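Local coordinates for protein ribonucleoside triphosphate reductase (Lactobacillus leichmannii, PDB 1L1L) that probably reduces ribonucleoside triphosphates to the matching deoxyribonucleotides with the help of a B12 cofactor, working as an allosterically regulated monomer, at residues F425-E430 with L481-G486; W434-V439 with D519-A524; A443-K448 with Q530-T535; R513-V518 with Q635-T640. One frame throughout, in Å; residues are numbered along the deposited sequence.

Contact 1: F425-E430 with L481-G486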
loop_
_atom_site.group_PDB
_atom_site.type_symbol
_atom_site.label_atom_id
_atom_site.label_comp_id
_atom_site.label_asym_id
_atom_site.label_seq_id
_atom_site.Cartn_x
_atom_site.Cartn_y
_atom_site.Cartn_z
ATOM N N PHE A 425 -5.978 16.341 -3.327
ATOM C CA PHE A 425 -5.062 17.357 -2.836
ATOM C C PHE A 425 -5.868 18.662 -2.818
ATOM O O PHE A 425 -5.909 19.394 -3.814
ATOM C CB PHE A 425 -3.865 17.503 -3.781
ATOM C CG PHE A 425 -3.121 16.219 -4.043
ATOM C CD1 PHE A 425 -2.518 15.518 -3.004
ATOM C CD2 PHE A 425 -3.003 15.724 -5.338
ATOM C CE1 PHE A 425 -1.800 14.333 -3.261
ATOM C CE2 PHE A 425 -2.296 14.550 -5.604
ATOM C CZ PHE A 425 -1.692 13.852 -4.558
ATOM N N PRO A 426 -6.533 18.953 -1.692
ATOM C CA PRO A 426 -7.359 20.152 -1.498
ATOM C C PRO A 426 -6.782 21.460 -2.045
ATOM O O PRO A 426 -7.435 22.142 -2.838
ATOM C CB PRO A 426 -7.561 20.188 0.014
ATOM C CG PRO A 426 -7.668 18.732 0.352
ATOM C CD PRO A 426 -6.564 18.095 -0.488
ATOM N N LEU A 427 -5.574 21.818 -1.619
ATOM C CA LEU A 427 -4.957 23.056 -2.085
ATOM C C LEU A 427 -4.848 23.116 -3.606
ATOM O O LEU A 427 -5.237 24.112 -4.229
ATOM C CB LEU A 427 -3.570 23.232 -1.463
ATOM C CG LEU A 427 -2.891 24.582 -1.711
ATOM C CD1 LEU A 427 -3.813 25.718 -1.271
ATOM C CD2 LEU A 427 -1.575 24.640 -0.942
ATOM N N ILE A 428 -4.335 22.046 -4.206
ATOM C CA ILE A 428 -4.170 21.997 -5.651
ATOM C C ILE A 428 -5.495 21.978 -6.416
ATOM O O ILE A 428 -5.639 22.648 -7.445
ATOM C CB ILE A 428 -3.315 20.782 -6.055
ATOM C CG1 ILE A 428 -1.934 20.891 -5.393
ATOM C CG2 ILE A 428 -3.177 20.721 -7.567
ATOM C CD1 ILE A 428 -1.047 19.701 -5.628
ATOM N N ALA A 429 -6.468 21.220 -5.929
ATOM C CA ALA A 429 -7.759 21.165 -6.605
ATOM C C ALA A 429 -8.363 22.573 -6.660
ATOM O O ALA A 429 -8.873 22.997 -7.691
ATOM C CB ALA A 429 -8.696 20.218 -5.873
ATOM N N GLU A 430 -8.285 23.288 -5.542
ATOM C CA GLU A 430 -8.812 24.647 -5.440
ATOM C C GLU A 430 -8.091 25.605 -6.386
ATOM O O GLU A 430 -8.729 26.423 -7.051
ATOM C CB GLU A 430 -8.679 25.155 -4.001
ATOM C CG GLU A 430 -9.594 24.457 -3.010
ATOM C CD GLU A 430 -9.469 25.015 -1.609
ATOM O OE1 GLU A 430 -10.446 24.897 -0.841
ATOM O OE2 GLU A 430 -8.396 25.562 -1.266
ATOM N N LEU A 481 -3.858 23.496 4.935
ATOM C CA LEU A 481 -4.196 24.190 6.177
ATOM C C LEU A 481 -3.335 25.421 6.466
ATOM O O LEU A 481 -3.850 26.462 6.866
ATOM C CB LEU A 481 -4.107 23.226 7.367
ATOM C CG LEU A 481 -5.016 21.992 7.337
ATOM C CD1 LEU A 481 -4.770 21.149 8.586
ATOM C CD2 LEU A 481 -6.469 22.414 7.258
ATOM N N LEU A 482 -2.026 25.304 6.269
ATOM C CA LEU A 482 -1.123 26.420 6.537
ATOM C C LEU A 482 -1.486 27.616 5.668
ATOM O O LEU A 482 -1.502 28.764 6.125
ATOM C CB LEU A 482 0.327 26.008 6.269
ATOM C CG LEU A 482 1.404 27.073 6.523
ATOM C CD1 LEU A 482 1.355 27.521 7.976
ATOM C CD2 LEU A 482 2.779 26.499 6.189
ATOM N N THR A 483 -1.782 27.332 4.409
ATOM C CA THR A 483 -2.138 28.362 3.454
ATOM C C THR A 483 -3.474 28.972 3.838
ATOM O O THR A 483 -3.564 30.157 4.163
ATOM C CB THR A 483 -2.242 27.767 2.040
ATOM O OG1 THR A 483 -0.980 27.191 1.684
ATOM C CG2 THR A 483 -2.609 28.842 1.013
ATOM N N ARG A 484 -4.503 28.134 3.832
ATOM C CA ARG A 484 -5.856 28.564 4.135
ATOM C C ARG A 484 -6.122 29.067 5.558
ATOM O O ARG A 484 -7.077 29.812 5.778
ATOM C CB ARG A 484 -6.819 27.434 3.786
ATOM C CG ARG A 484 -8.175 27.911 3.336
ATOM C CD ARG A 484 -8.923 26.813 2.605
ATOM N NE ARG A 484 -10.270 27.235 2.224
ATOM C CZ ARG A 484 -11.196 26.417 1.731
ATOM N NH1 ARG A 484 -10.919 25.132 1.556
ATOM N NH2 ARG A 484 -12.402 26.880 1.431
ATOM N N LEU A 485 -5.284 28.689 6.519
ATOM C CA LEU A 485 -5.488 29.122 7.902
ATOM C C LEU A 485 -4.421 30.091 8.405
ATOM O O LEU A 485 -4.672 30.897 9.307
ATOM C CB LEU A 485 -5.520 27.910 8.841
ATOM C CG LEU A 485 -6.596 26.833 8.686
ATOM C CD1 LEU A 485 -6.325 25.717 9.694
ATOM C CD2 LEU A 485 -7.975 27.426 8.909
ATOM N N GLY A 486 -3.229 30.005 7.827
ATOM C CA GLY A 486 -2.142 30.861 8.250
ATOM C C GLY A 486 -1.357 30.217 9.374
ATOM O O GLY A 486 -0.278 30.682 9.736
#

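Contact 2: W434-V439 with D519-A524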
loop_
_atom_site.group_PDB
_atom_site.type_symbol
_atom_site.label_atom_id
_atom_site.label_comp_id
_atom_site.label_asym_id
_atom_site.label_seq_id
_atom_site.Cartn_x
_atom_site.Cartn_y
_atom_site.Cartn_z
ATOM N N TRP A 434 -11.351 24.153 -9.005
ATOM C CA TRP A 434 -12.406 23.203 -8.676
ATOM C C TRP A 434 -13.126 23.541 -7.375
ATOM O O TRP A 434 -12.583 24.217 -6.498
ATOM C CB TRP A 434 -11.840 21.781 -8.558
ATOM C CG TRP A 434 -11.473 21.126 -9.860
ATOM C CD1 TRP A 434 -10.283 21.225 -10.531
ATOM C CD2 TRP A 434 -12.299 20.255 -10.639
ATOM N NE1 TRP A 434 -10.317 20.461 -11.671
ATOM C CE2 TRP A 434 -11.545 19.856 -11.761
ATOM C CE3 TRP A 434 -13.609 19.772 -10.494
ATOM C CZ2 TRP A 434 -12.055 18.994 -12.736
ATOM C CZ3 TRP A 434 -14.114 18.914 -11.462
ATOM C CH2 TRP A 434 -13.336 18.534 -12.570
ATOM N N ASP A 435 -14.367 23.081 -7.271
ATOM C CA ASP A 435 -15.147 23.245 -6.049
ATOM C C ASP A 435 -14.877 21.918 -5.338
ATOM O O ASP A 435 -15.200 20.861 -5.878
ATOM C CB ASP A 435 -16.639 23.376 -6.370
ATOM C CG ASP A 435 -17.533 22.862 -5.240
ATOM O OD1 ASP A 435 -17.351 23.285 -4.076
ATOM O OD2 ASP A 435 -18.428 22.037 -5.529
ATOM N N LEU A 436 -14.277 21.970 -4.149
ATOM C CA LEU A 436 -13.944 20.746 -3.413
ATOM C C LEU A 436 -15.099 19.771 -3.253
ATOM O O LEU A 436 -14.940 18.576 -3.488
ATOM C CB LEU A 436 -13.349 21.082 -2.047
ATOM C CG LEU A 436 -11.986 21.772 -2.107
ATOM C CD1 LEU A 436 -11.411 21.858 -0.708
ATOM C CD2 LEU A 436 -11.041 21.003 -3.026
ATOM N N GLN A 437 -16.266 20.277 -2.869
ATOM C CA GLN A 437 -17.433 19.423 -2.704
ATOM C C GLN A 437 -17.631 18.555 -3.952
ATOM O O GLN A 437 -17.948 17.371 -3.843
ATOM C CB GLN A 437 -18.676 20.285 -2.436
ATOM C CG GLN A 437 -19.980 19.505 -2.270
ATOM C CD GLN A 437 -20.369 18.735 -3.525
ATOM O OE1 GLN A 437 -20.527 19.319 -4.603
ATOM N NE2 GLN A 437 -20.515 17.418 -3.392
ATOM N N GLU A 438 -17.443 19.130 -5.138
ATOM C CA GLU A 438 -17.607 18.359 -6.375
ATOM C C GLU A 438 -16.443 17.393 -6.613
ATOM O O GLU A 438 -16.608 16.338 -7.223
ATOM C CB GLU A 438 -17.744 19.287 -7.591
ATOM C CG GLU A 438 -17.487 18.579 -8.922
ATOM C CD GLU A 438 -17.803 19.434 -10.143
ATOM O OE1 GLU A 438 -17.548 20.657 -10.108
ATOM O OE2 GLU A 438 -18.293 18.871 -11.146
ATOM N N VAL A 439 -15.262 17.763 -6.136
ATOM C CA VAL A 439 -14.093 16.915 -6.308
ATOM C C VAL A 439 -14.292 15.647 -5.489
ATOM O O VAL A 439 -14.115 14.539 -5.992
ATOM C CB VAL A 439 -12.812 17.639 -5.842
ATOM C CG1 VAL A 439 -11.627 16.672 -5.816
ATOM C CG2 VAL A 439 -12.514 18.803 -6.779
ATOM N N ASP A 519 -15.125 18.812 7.847
ATOM C CA ASP A 519 -16.445 18.240 8.072
ATOM C C ASP A 519 -17.348 18.337 6.832
ATOM O O ASP A 519 -18.121 17.427 6.547
ATOM C CB ASP A 519 -17.116 18.929 9.263
ATOM C CG ASP A 519 -18.488 18.361 9.564
ATOM O OD1 ASP A 519 -18.578 17.164 9.915
ATOM O OD2 ASP A 519 -19.482 19.109 9.444
ATOM N N GLN A 520 -17.256 19.439 6.092
ATOM C CA GLN A 520 -18.090 19.602 4.898
ATOM C C GLN A 520 -17.665 18.647 3.795
ATOM O O GLN A 520 -18.488 18.154 3.024
ATOM C CB GLN A 520 -18.010 21.035 4.374
ATOM C CG GLN A 520 -18.443 22.077 5.373
ATOM C CD GLN A 520 -18.534 23.448 4.749
ATOM O OE1 GLN A 520 -17.582 23.923 4.111
ATOM N NE2 GLN A 520 -19.681 24.098 4.923
ATOM N N LEU A 521 -16.366 18.393 3.719
ATOM C CA LEU A 521 -15.839 17.491 2.716
ATOM C C LEU A 521 -16.283 16.067 3.044
ATOM O O LEU A 521 -16.643 15.305 2.152
ATOM C CB LEU A 521 -14.315 17.603 2.675
ATOM C CG LEU A 521 -13.847 19.017 2.300
ATOM C CD1 LEU A 521 -12.338 19.151 2.456
ATOM C CD2 LEU A 521 -14.278 19.313 0.877
ATOM N N TYR A 522 -16.277 15.719 4.329
ATOM C CA TYR A 522 -16.697 14.376 4.736
ATOM C C TYR A 522 -18.159 14.167 4.360
ATOM O O TYR A 522 -18.533 13.166 3.742
ATOM C CB TYR A 522 -16.524 14.185 6.251
ATOM C CG TYR A 522 -17.088 12.872 6.755
ATOM C CD1 TYR A 522 -16.633 11.653 6.241
ATOM C CD2 TYR A 522 -18.089 12.842 7.722
ATOM C CE1 TYR A 522 -17.162 10.441 6.674
ATOM C CE2 TYR A 522 -18.629 11.623 8.170
ATOM C CZ TYR A 522 -18.159 10.430 7.638
ATOM O OH TYR A 522 -18.679 9.221 8.060
ATOM N N LYS A 523 -18.990 15.126 4.736
ATOM C CA LYS A 523 -20.408 15.031 4.436
ATOM C C LYS A 523 -20.655 14.990 2.923
ATOM O O LYS A 523 -21.616 14.379 2.464
ATOM C CB LYS A 523 -21.151 16.197 5.096
ATOM C CG LYS A 523 -21.033 16.195 6.615
ATOM C CD LYS A 523 -21.891 17.268 7.260
ATOM C CE LYS A 523 -21.773 17.220 8.778
ATOM N NZ LYS A 523 -22.140 15.876 9.318
ATOM N N ALA A 524 -19.762 15.608 2.153
ATOM C CA ALA A 524 -19.881 15.623 0.693
ATOM C C ALA A 524 -19.649 14.226 0.125
ATOM O O ALA A 524 -20.306 13.813 -0.832
ATOM C CB ALA A 524 -18.874 16.598 0.096
#

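Contact 3: A443-K448 with Q530-T535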
loop_
_atom_site.group_PDB
_atom_site.type_symbol
_atom_site.label_atom_id
_atom_site.label_comp_id
_atom_site.label_asym_id
_atom_site.label_seq_id
_atom_site.Cartn_x
_atom_site.Cartn_y
_atom_site.Cartn_z
ATOM N N ALA A 443 -14.621 11.708 -6.545
ATOM C CA ALA A 443 -13.729 10.751 -5.892
ATOM C C ALA A 443 -14.533 9.551 -5.405
ATOM O O ALA A 443 -14.242 8.406 -5.760
ATOM C CB ALA A 443 -13.021 11.424 -4.736
ATOM N N ALA A 444 -15.566 9.823 -4.617
ATOM C CA ALA A 444 -16.420 8.768 -4.079
ATOM C C ALA A 444 -16.964 7.811 -5.134
ATOM O O ALA A 444 -16.989 6.596 -4.937
ATOM C CB ALA A 444 -17.569 9.391 -3.288
ATOM N N ARG A 445 -17.395 8.351 -6.268
ATOM C CA ARG A 445 -17.954 7.520 -7.324
ATOM C C ARG A 445 -16.904 6.675 -8.021
ATOM O O ARG A 445 -17.191 5.557 -8.478
ATOM C CB ARG A 445 -18.680 8.404 -8.352
ATOM C CG ARG A 445 -19.874 9.177 -7.787
ATOM C CD ARG A 445 -20.431 10.186 -8.817
ATOM N NE ARG A 445 -20.991 9.523 -9.995
ATOM C CZ ARG A 445 -22.270 9.173 -10.131
ATOM N NH1 ARG A 445 -23.144 9.430 -9.167
ATOM N NH2 ARG A 445 -22.673 8.543 -11.224
ATOM N N TYR A 446 -15.687 7.206 -8.124
ATOM C CA TYR A 446 -14.603 6.477 -8.772
ATOM C C TYR A 446 -14.391 5.215 -7.955
ATOM O O TYR A 446 -14.428 4.106 -8.477
ATOM C CB TYR A 446 -13.317 7.319 -8.780
ATOM C CG TYR A 446 -12.114 6.655 -9.429
ATOM C CD1 TYR A 446 -11.417 5.625 -8.785
ATOM C CD2 TYR A 446 -11.693 7.033 -10.704
ATOM C CE1 TYR A 446 -10.333 4.988 -9.406
ATOM C CE2 TYR A 446 -10.617 6.404 -11.328
ATOM C CZ TYR A 446 -9.945 5.385 -10.680
ATOM O OH TYR A 446 -8.894 4.761 -11.324
ATOM N N ALA A 447 -14.200 5.411 -6.657
ATOM C CA ALA A 447 -13.967 4.301 -5.732
ATOM C C ALA A 447 -15.127 3.313 -5.751
ATOM O O ALA A 447 -14.927 2.104 -5.888
ATOM C CB ALA A 447 -13.760 4.842 -4.322
ATOM N N LYS A 448 -16.343 3.835 -5.621
ATOM C CA LYS A 448 -17.526 2.991 -5.616
ATOM C C LYS A 448 -17.532 2.041 -6.805
ATOM O O LYS A 448 -17.908 0.875 -6.680
ATOM C CB LYS A 448 -18.795 3.844 -5.653
ATOM C CG LYS A 448 -20.036 3.088 -5.223
ATOM C CD LYS A 448 -20.072 2.959 -3.702
ATOM C CE LYS A 448 -21.223 2.091 -3.242
ATOM N NZ LYS A 448 -21.448 2.239 -1.783
ATOM N N GLN A 530 -24.326 8.120 -0.836
ATOM C CA GLN A 530 -25.734 7.784 -0.619
ATOM C C GLN A 530 -26.521 7.833 -1.930
ATOM O O GLN A 530 -27.236 6.888 -2.270
ATOM C CB GLN A 530 -26.369 8.736 0.398
ATOM C CG GLN A 530 -25.758 8.670 1.790
ATOM C CD GLN A 530 -26.398 9.650 2.756
ATOM O OE1 GLN A 530 -26.606 10.819 2.428
ATOM N NE2 GLN A 530 -26.704 9.183 3.960
ATOM N N ASP A 531 -26.375 8.926 -2.673
ATOM C CA ASP A 531 -27.094 9.070 -3.934
ATOM C C ASP A 531 -26.680 8.021 -4.964
ATOM O O ASP A 531 -27.535 7.410 -5.604
ATOM C CB ASP A 531 -26.890 10.477 -4.512
ATOM C CG ASP A 531 -27.274 11.580 -3.531
ATOM O OD1 ASP A 531 -27.981 11.293 -2.540
ATOM O OD2 ASP A 531 -26.875 12.747 -3.759
ATOM N N TYR A 532 -25.374 7.800 -5.116
ATOM C CA TYR A 532 -24.875 6.829 -6.090
ATOM C C TYR A 532 -25.271 5.405 -5.727
ATOM O O TYR A 532 -25.427 4.553 -6.600
ATOM C CB TYR A 532 -23.347 6.934 -6.209
ATOM C CG TYR A 532 -22.752 6.346 -7.482
ATOM C CD1 TYR A 532 -23.503 6.234 -8.653
ATOM C CD2 TYR A 532 -21.410 5.962 -7.530
ATOM C CE1 TYR A 532 -22.931 5.754 -9.837
ATOM C CE2 TYR A 532 -20.831 5.487 -8.705
ATOM C CZ TYR A 532 -21.593 5.385 -9.854
ATOM O OH TYR A 532 -21.013 4.913 -11.010
ATOM N N SER A 533 -25.419 5.146 -4.434
ATOM C CA SER A 533 -25.809 3.820 -3.971
ATOM C C SER A 533 -27.256 3.580 -4.398
ATOM O O SER A 533 -27.622 2.483 -4.804
ATOM C CB SER A 533 -25.678 3.731 -2.448
ATOM O OG SER A 533 -24.327 3.901 -2.057
ATOM N N LYS A 534 -28.069 4.625 -4.307
ATOM C CA LYS A 534 -29.467 4.539 -4.705
ATOM C C LYS A 534 -29.541 4.216 -6.200
ATOM O O LYS A 534 -30.129 3.212 -6.602
ATOM C CB LYS A 534 -30.171 5.869 -4.416
ATOM C CG LYS A 534 -31.586 5.973 -4.986
ATOM C CD LYS A 534 -32.438 4.797 -4.536
ATOM C CE LYS A 534 -33.846 4.841 -5.115
ATOM N NZ LYS A 534 -34.603 3.623 -4.713
ATOM N N THR A 535 -28.924 5.070 -7.010
ATOM C CA THR A 535 -28.909 4.902 -8.458
ATOM C C THR A 535 -28.490 3.501 -8.899
ATOM O O THR A 535 -29.111 2.905 -9.780
ATOM C CB THR A 535 -27.950 5.910 -9.116
ATOM O OG1 THR A 535 -28.431 7.243 -8.913
ATOM C CG2 THR A 535 -27.836 5.634 -10.583
#

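Contact 4: R513-V518 with Q635-T640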
loop_
_atom_site.group_PDB
_atom_site.type_symbol
_atom_site.label_atom_id
_atom_site.label_comp_id
_atom_site.label_asym_id
_atom_site.label_seq_id
_atom_site.Cartn_x
_atom_site.Cartn_y
_atom_site.Cartn_z
ATOM N N ARG A 513 -11.744 26.582 12.549
ATOM C CA ARG A 513 -12.007 26.780 11.127
ATOM C C ARG A 513 -11.758 25.446 10.417
ATOM O O ARG A 513 -12.514 25.046 9.531
ATOM C CB ARG A 513 -11.070 27.859 10.550
ATOM C CG ARG A 513 -11.359 29.297 11.012
ATOM C CD ARG A 513 -10.291 30.277 10.510
ATOM N NE ARG A 513 -8.992 30.037 11.139
ATOM C CZ ARG A 513 -7.843 30.594 10.761
ATOM N NH1 ARG A 513 -7.807 31.443 9.745
ATOM N NH2 ARG A 513 -6.717 30.299 11.404
ATOM N N ALA A 514 -10.701 24.750 10.831
ATOM C CA ALA A 514 -10.338 23.459 10.230
ATOM C C ALA A 514 -11.443 22.411 10.343
ATOM O O ALA A 514 -11.673 21.628 9.422
ATOM C CB ALA A 514 -9.063 22.934 10.865
ATOM N N ILE A 515 -12.126 22.397 11.480
ATOM C CA ILE A 515 -13.210 21.448 11.705
ATOM C C ILE A 515 -14.289 21.571 10.634
ATOM O O ILE A 515 -14.730 20.575 10.049
ATOM C CB ILE A 515 -13.851 21.675 13.084
ATOM C CG1 ILE A 515 -12.827 21.387 14.184
ATOM C CG2 ILE A 515 -15.077 20.797 13.242
ATOM C CD1 ILE A 515 -13.319 21.710 15.577
ATOM N N LYS A 516 -14.715 22.801 10.376
ATOM C CA LYS A 516 -15.753 23.035 9.384
ATOM C C LYS A 516 -15.346 22.617 7.977
ATOM O O LYS A 516 -16.100 21.933 7.288
ATOM C CB LYS A 516 -16.166 24.513 9.374
ATOM C CG LYS A 516 -17.401 24.770 8.529
ATOM C CD LYS A 516 -18.555 23.894 9.016
ATOM C CE LYS A 516 -19.743 23.941 8.071
ATOM N NZ LYS A 516 -20.834 23.032 8.534
ATOM N N MET A 517 -14.158 23.027 7.542
ATOM C CA MET A 517 -13.721 22.667 6.205
ATOM C C MET A 517 -13.585 21.157 5.989
ATOM O O MET A 517 -13.971 20.655 4.935
ATOM C CB MET A 517 -12.429 23.413 5.824
ATOM C CG MET A 517 -11.406 23.631 6.923
ATOM S SD MET A 517 -10.385 25.139 6.626
ATOM C CE MET A 517 -9.314 24.609 5.313
ATOM N N VAL A 518 -13.073 20.419 6.973
ATOM C CA VAL A 518 -12.949 18.973 6.773
ATOM C C VAL A 518 -14.300 18.292 6.943
ATOM O O VAL A 518 -14.602 17.325 6.244
ATOM C CB VAL A 518 -11.909 18.321 7.726
ATOM C CG1 VAL A 518 -10.547 18.976 7.530
ATOM C CG2 VAL A 518 -12.366 18.421 9.162
ATOM N N GLN A 635 -2.916 13.932 14.243
ATOM C CA GLN A 635 -3.513 12.691 13.778
ATOM C C GLN A 635 -4.898 12.541 14.409
ATOM O O GLN A 635 -5.850 12.140 13.746
ATOM C CB GLN A 635 -2.633 11.487 14.159
ATOM C CG GLN A 635 -3.335 10.131 14.039
ATOM C CD GLN A 635 -2.447 8.959 14.476
ATOM O OE1 GLN A 635 -1.752 9.038 15.488
ATOM N NE2 GLN A 635 -2.486 7.867 13.724
ATOM N N ALA A 636 -5.001 12.870 15.692
ATOM C CA ALA A 636 -6.268 12.762 16.421
ATOM C C ALA A 636 -7.343 13.662 15.822
ATOM O O ALA A 636 -8.520 13.292 15.766
ATOM C CB ALA A 636 -6.060 13.111 17.891
ATOM N N PHE A 637 -6.937 14.847 15.387
ATOM C CA PHE A 637 -7.870 15.791 14.790
ATOM C C PHE A 637 -8.529 15.148 13.579
ATOM O O PHE A 637 -9.760 15.079 13.483
ATOM C CB PHE A 637 -7.139 17.073 14.362
ATOM C CG PHE A 637 -8.037 18.088 13.712
ATOM C CD1 PHE A 637 -8.807 18.949 14.482
ATOM C CD2 PHE A 637 -8.133 18.161 12.326
ATOM C CE1 PHE A 637 -9.662 19.871 13.887
ATOM C CE2 PHE A 637 -8.989 19.082 11.712
ATOM C CZ PHE A 637 -9.753 19.938 12.494
ATOM N N LEU A 638 -7.706 14.646 12.661
ATOM C CA LEU A 638 -8.220 14.022 11.447
ATOM C C LEU A 638 -9.056 12.770 11.728
ATOM O O LEU A 638 -10.012 12.479 11.013
ATOM C CB LEU A 638 -7.056 13.691 10.505
ATOM C CG LEU A 638 -6.262 14.923 10.054
ATOM C CD1 LEU A 638 -4.982 14.504 9.350
ATOM C CD2 LEU A 638 -7.132 15.773 9.139
ATOM N N GLN A 639 -8.703 12.031 12.771
ATOM C CA GLN A 639 -9.450 10.818 13.109
ATOM C C GLN A 639 -10.801 11.202 13.724
ATOM O O GLN A 639 -11.787 10.484 13.594
ATOM C CB GLN A 639 -8.649 9.969 14.107
ATOM C CG GLN A 639 -9.335 8.667 14.507
ATOM C CD GLN A 639 -9.490 7.715 13.343
ATOM O OE1 GLN A 639 -8.538 7.039 12.941
ATOM N NE2 GLN A 639 -10.689 7.668 12.779
ATOM N N THR A 640 -10.833 12.355 14.375
ATOM C CA THR A 640 -12.042 12.835 15.037
ATOM C C THR A 640 -13.029 13.506 14.081
ATOM O O THR A 640 -14.218 13.202 14.103
ATOM C CB THR A 640 -11.677 13.826 16.176
ATOM O OG1 THR A 640 -10.845 13.160 17.134
ATOM C CG2 THR A 640 -12.915 14.351 16.877
#

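Contact 1: F425-E430 with L481-G486
The guanidinium of Arg-484 carries a carboxylate oxygen over one face: OE1 of Glu-430 sits there, 3.1 Å from the Arg-484 CZ. The carboxylate and guanidinium planes are 69° apart, so the two groups do not pair side by side. OE1 of Glu-430 also forms a salt bridge with NH1 of Arg-484, at a very short 2.5 Å whose exact value is doubtful. The contact joins two short helices, 426-431 and 477-485. Each follows a strand, 421-424 and 471-474, and these strands are parallel neighbours in a four-stranded mixed sheet. This is a strand-then-helix layout, in an enzyme whose main fold is a 10-stranded alpha-beta barrel.

The Arg-484 chain is extended from CG to NE and crosses the Glu-430 side chain at about a right angle. Glu-430 is likewise extended beyond CG. Its other oxygen, OE2, makes a weak hydrogen bond to NE1 of Trp-480, so the carboxylate bridges two residues of the same helix.

Beside the ion pair, Leu-427 reaches Thr-483. Its CG lies opposite the backbone N (chi1 -172°), which swings the branch toward the other helix. Leu-427 CD1 comes within 4.1 Å of Thr-483 CG2. The contact lies at the surface, and Thr-483 and Arg-484 are both exposed. The threonine hydroxyl has its polar partner in its own helix, the backbone O of Asp-479. Across the contact, CD2 of Leu-427 lies 3.7 Å from OG1 of Thr-483.

Contact 2: W434-V439 with D519-A524
Gln-437 and Ala-524 bring their backbones close together, with 5.7 Å between the two CA atoms, where the start of helix 436-450 meets the middle of helix 512-536. This is consistent with the small side chain of Ala-524. No hydrogen bond crosses; the side chains meet by packing.

Leu-521 reaches over with one branch. Its CD2 sits 3.5 Å from CB of Leu-436 and 4.1 Å from CD1 of the same residue, so the two side chains meet at an angle. Leu-436 and Leu-521 are buried, and both also touch Trp-480 of helix 477-485.

Gln-437 lies on the exposed flank. Its CG is anti to the backbone N (chi1 179°), which carries CG to 3.9 Å from the Ala-524 CB. The bend at chi2 (-63°) then turns the amide, and NE2 lies beside the same methyl.

Just before the helix, Asp-435 is the N-cap. Its carboxylate accepts two weak bonds, from the Gln-437 N to OD1 and from the Glu-438 N to OD2. The result is an N-capped helix start, packed through a leucine pair on a neighbouring helix, among the helices of an alpha-beta fold.

Contact 3: A443-K448 with Q530-T535
Arg-445 and Tyr-532 form the tight part of this contact. The guanidinium lies over one face of the tyrosine ring, with CZ of Arg-445 3.6 Å from the centroid of the Tyr-532 ring and 18° off the ring normal. This is a cation-pi stack, with the two planes tilted by 29°. The group is offset toward the rim, so NH2 of Arg-445 comes 3.1 Å from CE1 of Tyr-532. The bend at chi3 of Arg-445 (65°) turns the chain back over the ring, and CB and CG rest near the other side of its rim. CG of Arg-445 is 3.6 Å from CD2 of Tyr-532.

The stack is held from outside as well. NE of Arg-445 makes a salt bridge to Glu-81, and the Tyr-532 hydroxyl hydrogen-bonds to Asp-63 and Arg-449. These bonds probably limit how far the flat groups can turn.

This is helix-helix packing in an alpha-beta fold. The segments belong to helices 436-450 and 512-536. The axes of 443-448 and 530-535 approach to 10.4 Å and run the same way, inclined to each other. The Tyr-532 ring reaches across between the two helices.

Toward Ser-533 the packing is looser. CB of Lys-448 lies 3.9 Å from CD2 of Tyr-532, while NZ of Lys-448 gives a weak hydrogen bond, 3.3 Å, to OG of Ser-533. The ammonium has stronger partners: a salt bridge to Asp-529 and hydrogen bonds to Asn-539 O and Ser-541. OG of Ser-533 also bonds to the backbone O of Asp-529. Lys-448 and Ser-533 are buried, whereas Arg-445 is partly exposed to solvent.

Contact 4: R513-V518 with Q635-T640
Apolar packing comes first: Ala-514, Ile-515 and Val-518 receive the ring of Phe-637. CB of Ala-514 is 3.5 Å from CZ of Phe-637. CG1 of Ile-515 is equally near CE1 of Phe-637, at 3.5 Å, and lies at the ring edge. Val-518 is more distant, with CG2 4.3 Å from CE2 of Phe-637. The ring therefore meets the other helix with its far end, and three side chains share it. The phenylalanine has CG opposite the backbone N, and this chi1 of 179° carries the ring toward 513-518.

Backbone atoms join in too. C of Ala-514 and N of Ile-515 lie at the ring edge, in its plane, and CZ of Phe-637 is 3.6 Å from that N of Ile-515. The ring edge thus rests against the helix backbone.

No hydrogen bond crosses the contact. Within 635-640, OG1 of Thr-640 donates to O of Ala-636 at 2.7 Å, from above the carbonyl plane. The backbone N of Thr-640 reaches the same oxygen from the opposite face, so two bonds grip it.

Aromatic neighbours add to the packing: the Phe-637 ring also meets those of Tyr-510 and Tyr-641. The helix segments 513-518 and 635-640 cross at -42°. Val-518 and Leu-638 both touch Met-474 of strand 471-474, and Met-517 turns to helix 477-485.

In the fold
Helix 512-536 ties three of the four contacts together. Contact 4 uses its first turns, contact 2 its middle and contact 3 its last turns, with contacts 3 and 4 about 23 Å apart between centres. Contacts 2 and 3 also share helix 436-450. Contact 1 lies about 13 Å from contact 2 and 14 Å from contact 4, centre to centre, and touches both. Contacts 1, 2 and 3 alternate along the chain, contact 4 alternates with 2 and 3, and contact 1 closes before contact 4 opens. Helices 426-431 and 477-485 follow strands 421-424 and 471-474; helices 436-450 and 512-536 touch strand 471-474. Segments 51 to 117 residues apart are thus joined within the monomer.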